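Local coordinates for protein leucine aminopeptidase 2 (Saccharomyces cerevisiae, PDB 2XQ0) that cleaves amino-terminal residues, preferentially from di- and tripeptides, as a zinc-dependent M1-family aminopeptidase, and has low epoxide hydrolase activity in vitro, at residues F255-G260 with A304-G309; E324-Y329 with P412-Y417. All coordinates share one frame; numbering follows the deposited sequence.

Contact 1: F255-G260 with A304-G309; sequences FEYEWG and AHSWSG. With ZN (zinc ion), chain C.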
loop_
_atom_site.group_PDB
_atom_site.type_symbol
_atom_site.label_atom_id
_atom_site.label_comp_id
_atom_site.label_asym_id
_atom_site.label_seq_id
_atom_site.Cartn_x
_atom_site.Cartn_y
_atom_site.Cartn_z
ATOM N N PHE A 255 21.834 -0.498 -3.103
ATOM C CA PHE A 255 22.796 -1.520 -3.504
ATOM C C PHE A 255 22.072 -2.695 -4.165
ATOM O O PHE A 255 20.859 -2.697 -4.249
ATOM C CB PHE A 255 23.660 -1.978 -2.319
ATOM C CG PHE A 255 22.882 -2.336 -1.090
ATOM C CD1 PHE A 255 23.063 -1.627 0.100
ATOM C CD2 PHE A 255 21.997 -3.403 -1.097
ATOM C CE1 PHE A 255 22.356 -1.967 1.248
ATOM C CE2 PHE A 255 21.279 -3.743 0.054
ATOM C CZ PHE A 255 21.460 -3.021 1.225
ATOM N N GLU A 256 22.827 -3.692 -4.613
ATOM C CA GLU A 256 22.263 -4.800 -5.378
ATOM C C GLU A 256 20.979 -5.347 -4.768
ATOM O O GLU A 256 20.844 -5.458 -3.546
ATOM C CB GLU A 256 23.279 -5.935 -5.549
ATOM C CG GLU A 256 22.864 -6.966 -6.587
ATOM C CD GLU A 256 23.631 -8.284 -6.482
ATOM O OE1 GLU A 256 23.857 -8.766 -5.348
ATOM O OE2 GLU A 256 23.986 -8.847 -7.545
ATOM N N TYR A 257 20.041 -5.675 -5.643
ATOM C CA TYR A 257 18.752 -6.243 -5.247
ATOM C C TYR A 257 19.043 -7.707 -4.970
ATOM O O TYR A 257 19.571 -8.394 -5.823
ATOM C CB TYR A 257 17.789 -6.080 -6.428
ATOM C CG TYR A 257 16.441 -6.769 -6.342
ATOM C CD1 TYR A 257 15.375 -6.177 -5.669
ATOM C CD2 TYR A 257 16.218 -7.984 -6.990
ATOM C CE1 TYR A 257 14.118 -6.796 -5.616
ATOM C CE2 TYR A 257 14.972 -8.612 -6.942
ATOM C CZ TYR A 257 13.929 -8.010 -6.263
ATOM O OH TYR A 257 12.691 -8.624 -6.231
ATOM N N GLU A 258 18.721 -8.199 -3.783
ATOM C CA GLU A 258 19.178 -9.543 -3.430
ATOM C C GLU A 258 18.085 -10.623 -3.418
ATOM O O GLU A 258 18.344 -11.757 -3.028
ATOM C CB GLU A 258 19.909 -9.517 -2.087
ATOM C CG GLU A 258 18.999 -9.263 -0.906
ATOM C CD GLU A 258 19.767 -8.865 0.347
ATOM O OE1 GLU A 258 20.057 -7.656 0.503
ATOM O OE2 GLU A 258 20.082 -9.753 1.174
ATOM N N TRP A 259 16.882 -10.281 -3.870
ATOM C CA TRP A 259 15.754 -11.217 -3.845
ATOM C C TRP A 259 15.642 -12.132 -5.080
ATOM O O TRP A 259 14.741 -12.964 -5.158
ATOM C CB TRP A 259 14.442 -10.450 -3.647
ATOM C CG TRP A 259 14.441 -9.597 -2.396
ATOM C CD1 TRP A 259 15.009 -8.359 -2.246
ATOM C CD2 TRP A 259 13.842 -9.918 -1.129
ATOM N NE1 TRP A 259 14.808 -7.900 -0.967
ATOM C CE2 TRP A 259 14.091 -8.834 -0.263
ATOM C CE3 TRP A 259 13.134 -11.021 -0.641
ATOM C CZ2 TRP A 259 13.653 -8.822 1.058
ATOM C CZ3 TRP A 259 12.680 -11.001 0.677
ATOM C CH2 TRP A 259 12.947 -9.920 1.510
ATOM N N GLY A 260 16.531 -11.961 -6.052
ATOM C CA GLY A 260 16.492 -12.786 -7.245
ATOM C C GLY A 260 15.593 -12.193 -8.323
ATOM O O GLY A 260 15.999 -11.317 -9.078
ATOM N N ALA A 304 10.723 -0.213 -4.316
ATOM C CA ALA A 304 11.546 0.343 -3.235
ATOM C C ALA A 304 11.324 -0.412 -1.918
ATOM O O ALA A 304 12.249 -0.553 -1.103
ATOM C CB ALA A 304 11.293 1.832 -3.064
ATOM N N HIS A 305 10.114 -0.936 -1.717
ATOM C CA HIS A 305 9.814 -1.752 -0.537
ATOM C C HIS A 305 10.782 -2.924 -0.391
ATOM O O HIS A 305 11.062 -3.394 0.727
ATOM C CB HIS A 305 8.386 -2.292 -0.584
ATOM C CG HIS A 305 7.387 -1.398 0.067
ATOM N ND1 HIS A 305 7.528 -0.956 1.363
ATOM C CD2 HIS A 305 6.216 -0.881 -0.390
ATOM C CE1 HIS A 305 6.497 -0.179 1.671
ATOM N NE2 HIS A 305 5.693 -0.121 0.625
ATOM N N SER A 306 11.317 -3.385 -1.511
ATOM C CA SER A 306 12.261 -4.512 -1.459
ATOM C C SER A 306 13.320 -4.209 -0.413
ATOM O O SER A 306 13.725 -5.089 0.346
ATOM C CB SER A 306 12.909 -4.760 -2.824
ATOM O OG SER A 306 11.918 -5.118 -3.760
ATOM N N TRP A 307 13.742 -2.949 -0.352
ATOM C CA TRP A 307 14.649 -2.493 0.706
ATOM C C TRP A 307 13.929 -2.036 1.988
ATOM O O TRP A 307 14.153 -2.595 3.066
ATOM C CB TRP A 307 15.573 -1.388 0.173
ATOM C CG TRP A 307 16.551 -1.871 -0.862
ATOM C CD1 TRP A 307 17.833 -2.308 -0.639
ATOM C CD2 TRP A 307 16.340 -1.962 -2.278
ATOM N NE1 TRP A 307 18.419 -2.678 -1.820
ATOM C CE2 TRP A 307 17.532 -2.471 -2.846
ATOM C CE3 TRP A 307 15.259 -1.676 -3.122
ATOM C CZ2 TRP A 307 17.676 -2.688 -4.209
ATOM C CZ3 TRP A 307 15.406 -1.893 -4.486
ATOM C CH2 TRP A 307 16.610 -2.400 -5.014
ATOM N N SER A 308 13.064 -1.030 1.873
ATOM C CA SER A 308 12.435 -0.430 3.039
ATOM C C SER A 308 11.100 -1.075 3.297
ATOM O O SER A 308 10.094 -0.685 2.737
ATOM C CB SER A 308 12.235 1.071 2.833
ATOM O OG SER A 308 11.666 1.301 1.558
ATOM N N GLY A 309 11.110 -2.072 4.165
ATOM C CA GLY A 309 9.907 -2.820 4.468
ATOM C C GLY A 309 10.245 -4.285 4.457
ATOM O O GLY A 309 10.056 -4.968 5.454
HETATM ZN ZN ZN C . 4.040 1.075 0.439
#
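Phe255, Tyr257 and Trp307 form an aromatic cluster built on two offset edge-to-face pairs. In the first, the edge of the Trp307 indole is directed at the face of Phe255, with ring planes at 69° and Trp307 NE1 3.6 Å from Phe255 CE2. In the second, Trp307 offers its own face to the edge of Tyr257, and Tyr257 CD1 lies 4.0 Å from Trp307 CH2. Trp307 CG stands anti to its carbonyl carbon (chi1 -67°), which carries the indole off the helix, its NE1 and CD1 end reaching Phe255 and its CH2 end Tyr257. An alanine here would be likely to open a gap beside Phe255 and Tyr257 and leave both rings without their shared partner.

Polar contacts are sparser. Trp259 NE1 donates a weak, bent bond to Ser306 O (3.3 Å, 128° at the hydrogen). Ser306 OG meets the edge of the Tyr257 ring, 3.3 Å from CE1, while bonding to Leu303 O; Tyr257 OH bonds to Thr261 O. One residue before Ser306, His305 NE2 binds the zinc ion at 2.0 Å, and its ND1 donates to Ser308 O (2.9 Å).

The contact thus packs the loop between helix 243-253 and strand 264-266 against helix 297-311, which bears the HExxH motif, while Phe418 of helix 407-420 also touches Phe255 and Trp307.

Contact 2: E324-Y329 with P412-Y417; sequences EGWTVY and PFIRHY. With ZN (zinc ion), chain C; BES (2-(3-amino-2-hydroxy-4-phenyl-butyrylamino)-4-methyl-pentanoic acid), chain B.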
loop_
_atom_site.group_PDB
_atom_site.type_symbol
_atom_site.label_atom_id
_atom_site.label_comp_id
_atom_site.label_asym_id
_atom_site.label_seq_id
_atom_site.Cartn_x
_atom_site.Cartn_y
_atom_site.Cartn_z
ATOM N N GLU A 324 6.845 2.977 5.262
ATOM C CA GLU A 324 6.233 3.781 4.198
ATOM C C GLU A 324 6.929 5.120 3.918
ATOM O O GLU A 324 6.952 5.571 2.781
ATOM C CB GLU A 324 4.741 3.998 4.461
ATOM C CG GLU A 324 3.905 2.709 4.458
ATOM C CD GLU A 324 3.934 1.964 3.124
ATOM O OE1 GLU A 324 4.331 2.557 2.093
ATOM O OE2 GLU A 324 3.544 0.778 3.100
ATOM N N GLY A 325 7.483 5.756 4.940
ATOM C CA GLY A 325 8.191 7.024 4.746
ATOM C C GLY A 325 9.470 6.838 3.955
ATOM O O GLY A 325 9.753 7.556 2.977
ATOM N N TRP A 326 10.256 5.852 4.348
ATOM C CA TRP A 326 11.423 5.502 3.544
ATOM C C TRP A 326 11.038 5.143 2.101
ATOM O O TRP A 326 11.646 5.649 1.140
ATOM C CB TRP A 326 12.178 4.334 4.204
ATOM C CG TRP A 326 13.248 4.802 5.131
ATOM C CD1 TRP A 326 13.275 4.700 6.491
ATOM C CD2 TRP A 326 14.462 5.450 4.752
ATOM N NE1 TRP A 326 14.439 5.247 6.983
ATOM C CE2 TRP A 326 15.184 5.712 5.933
ATOM C CE3 TRP A 326 15.008 5.834 3.526
ATOM C CZ2 TRP A 326 16.420 6.350 5.924
ATOM C CZ3 TRP A 326 16.246 6.472 3.523
ATOM C CH2 TRP A 326 16.932 6.714 4.703
ATOM N N THR A 327 10.034 4.271 1.943
ATOM C CA THR A 327 9.602 3.848 0.598
ATOM C C THR A 327 9.242 5.039 -0.292
ATOM O O THR A 327 9.676 5.104 -1.432
ATOM C CB THR A 327 8.440 2.844 0.651
ATOM O OG1 THR A 327 8.867 1.693 1.399
ATOM C CG2 THR A 327 7.985 2.421 -0.770
ATOM N N VAL A 328 8.455 5.975 0.230
ATOM C CA VAL A 328 8.036 7.128 -0.551
ATOM C C VAL A 328 9.283 7.951 -0.895
ATOM O O VAL A 328 9.416 8.453 -2.016
ATOM C CB VAL A 328 6.963 7.996 0.205
ATOM C CG1 VAL A 328 6.653 9.289 -0.575
ATOM C CG2 VAL A 328 5.648 7.205 0.412
ATOM N N TYR A 329 10.197 8.071 0.071
ATOM C CA TYR A 329 11.470 8.769 -0.155
ATOM C C TYR A 329 12.262 8.090 -1.271
ATOM O O TYR A 329 12.651 8.722 -2.278
ATOM C CB TYR A 329 12.308 8.896 1.147
ATOM C CG TYR A 329 13.657 9.526 0.865
ATOM C CD1 TYR A 329 13.792 10.906 0.743
ATOM C CD2 TYR A 329 14.772 8.736 0.649
ATOM C CE1 TYR A 329 15.014 11.480 0.436
ATOM C CE2 TYR A 329 15.973 9.292 0.337
ATOM C CZ TYR A 329 16.090 10.662 0.222
ATOM O OH TYR A 329 17.302 11.213 -0.094
ATOM N N PRO A 412 25.431 7.767 1.350
ATOM C CA PRO A 412 26.261 6.852 2.148
ATOM C C PRO A 412 25.539 6.373 3.405
ATOM O O PRO A 412 25.663 5.204 3.777
ATOM C CB PRO A 412 27.459 7.716 2.531
ATOM C CG PRO A 412 27.570 8.691 1.405
ATOM C CD PRO A 412 26.154 9.009 1.021
ATOM N N PHE A 413 24.795 7.261 4.053
ATOM C CA PHE A 413 23.980 6.851 5.197
ATOM C C PHE A 413 22.909 5.823 4.797
ATOM O O PHE A 413 22.705 4.819 5.473
ATOM C CB PHE A 413 23.301 8.041 5.869
ATOM C CG PHE A 413 22.281 7.633 6.907
ATOM C CD1 PHE A 413 22.689 7.113 8.129
ATOM C CD2 PHE A 413 20.916 7.733 6.644
ATOM C CE1 PHE A 413 21.752 6.711 9.084
ATOM C CE2 PHE A 413 19.978 7.341 7.588
ATOM C CZ PHE A 413 20.405 6.833 8.823
ATOM N N ILE A 414 22.209 6.098 3.705
ATOM C CA ILE A 414 21.167 5.200 3.214
ATOM C C ILE A 414 21.706 3.774 3.036
ATOM O O ILE A 414 21.102 2.797 3.488
ATOM C CB ILE A 414 20.612 5.731 1.888
ATOM C CG1 ILE A 414 19.868 7.046 2.129
ATOM C CG2 ILE A 414 19.718 4.712 1.210
ATOM C CD1 ILE A 414 19.296 7.637 0.847
ATOM N N ARG A 415 22.855 3.656 2.386
ATOM C CA ARG A 415 23.474 2.351 2.211
ATOM C C ARG A 415 23.851 1.724 3.550
ATOM O O ARG A 415 23.721 0.516 3.730
ATOM C CB ARG A 415 24.722 2.468 1.342
ATOM C CG ARG A 415 24.400 2.575 -0.132
ATOM C CD ARG A 415 25.441 3.395 -0.859
ATOM N NE ARG A 415 24.868 3.964 -2.070
ATOM C CZ ARG A 415 25.416 4.950 -2.761
ATOM N NH1 ARG A 415 24.815 5.399 -3.855
ATOM N NH2 ARG A 415 26.564 5.480 -2.357
ATOM N N HIS A 416 24.342 2.543 4.477
ATOM C CA HIS A 416 24.798 2.031 5.766
ATOM C C HIS A 416 23.602 1.489 6.531
ATOM O O HIS A 416 23.635 0.371 7.064
ATOM C CB HIS A 416 25.467 3.147 6.569
ATOM C CG HIS A 416 25.912 2.723 7.929
ATOM N ND1 HIS A 416 25.188 2.996 9.069
ATOM C CD2 HIS A 416 27.004 2.033 8.334
ATOM C CE1 HIS A 416 25.818 2.500 10.118
ATOM N NE2 HIS A 416 26.920 1.910 9.699
ATOM N N TYR A 417 22.553 2.304 6.572
ATOM C CA TYR A 417 21.297 1.959 7.222
ATOM C C TYR A 417 20.733 0.633 6.717
ATOM O O TYR A 417 20.491 -0.267 7.515
ATOM C CB TYR A 417 20.287 3.101 7.033
ATOM C CG TYR A 417 18.879 2.821 7.527
ATOM C CD1 TYR A 417 18.575 2.839 8.887
ATOM C CD2 TYR A 417 17.847 2.567 6.633
ATOM C CE1 TYR A 417 17.281 2.593 9.342
ATOM C CE2 TYR A 417 16.547 2.307 7.079
ATOM C CZ TYR A 417 16.274 2.325 8.444
ATOM O OH TYR A 417 14.989 2.082 8.915
HETATM ZN ZN ZN C . 4.040 1.075 0.439
HETATM N N2 BES B . 1.325 -2.453 1.224
HETATM C C1 BES B . 0.997 -1.065 0.974
HETATM C C6 BES B . -0.519 -0.864 1.029
HETATM C C7 BES B . -1.033 -1.166 2.420
HETATM C C8 BES B . -0.379 -0.637 3.527
HETATM C C12 BES B . -2.145 -1.984 2.594
HETATM C C9 BES B . -0.843 -0.916 4.807
HETATM C C11 BES B . -2.609 -2.264 3.877
HETATM C C10 BES B . -1.958 -1.729 4.984
HETATM C C2 BES B . 1.538 -0.604 -0.386
HETATM O O2 BES B . 2.953 -0.768 -0.555
HETATM C C3 BES B . 1.185 0.838 -0.532
HETATM O O3 BES B . 1.757 1.713 0.123
HETATM N N1 BES B . 0.200 0.987 -1.408
HETATM C C4 BES B . -0.442 2.212 -1.838
HETATM C C13 BES B . 0.276 2.548 -3.139
HETATM C C14 BES B . 0.827 3.967 -3.162
HETATM C C15 BES B . 1.947 4.077 -4.191
HETATM C C16 BES B . 1.301 4.419 -1.783
HETATM C C5 BES B . -1.870 1.861 -2.144
HETATM O O1 BES B . -2.745 2.750 -2.062
HETATM O O4 BES B . -2.132 0.674 -2.467
#
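Trp326 lays one face of its indole against Tyr417, whose CE2 sits 3.6 Å from Trp326 NE1. The planes are nearly parallel, 17° apart, but the centroids of the tyrosine ring and the five-membered indole ring are 4.8 Å apart, so the rings are slid past each other and barely overlap. The rim of the same indole serves two further residues. Its CH2 meets Ile414 CG1 at 3.9 Å, near the indole plane, and its CZ2 comes to 4.1 Å from Phe413 CE2, the two aromatic side chains crossing at about a right angle.

One turn on, Tyr329 CE2 touches Ile414 CD1 at 3.7 Å, again at a ring edge. Ile414 reaches both aromatics through one branch: with CG1 anti to the carbonyl carbon and the chain extended to CD1 (chi2 180°), CG1 faces Trp326 and CD1 faces Tyr329. The hydroxyl of Tyr329 is bonded to Glu401 and Arg333.

These large side chains span the axes of the segments 324-329 and 412-417, 13.8 Å apart at closest approach, with N-to-C directions at 135°. Glu324, on the same helix as Trp326, binds the zinc ion chiefly through OE1 at 2.2 Å, with OE2 farther off at 2.7 Å. His301 and His305 complete the protein ligands, and bestatin adds its O2 and O3.

Across the helix pair the contacts are between carbon surfaces and aromatic rings, all five touching residues being buried; the chemistry implies apolar cohesion joining the helix that supplies the zinc-binding glutamate to helix 407-420, with Glu324, which takes no part in the packing, the one zinc ligand these two segments supply.

How the contacts relate
Contact 1 closes before contact 2 opens along the chain, and their centres lie 11 Å apart within the Peptidase family M1 domain. They join where helix 297-311 meets helix 321-339: Ser308 OG is 2.8 Å from Thr327 OG1, a probable hydrogen bond, and Ser308 CB packs 3.5 Å from Trp326 CB. Both helices also supply zinc ligands, His305 from contact 1 and Glu324 from contact 2. Helix 407-420 links them again, since the Phe418 that borders contact 1 also meets Trp326 edge-to-face. The metal-binding helices are therefore packed against each other, with the 255-260 loop and helix 407-420 as further neighbours of the catalytic site's framework.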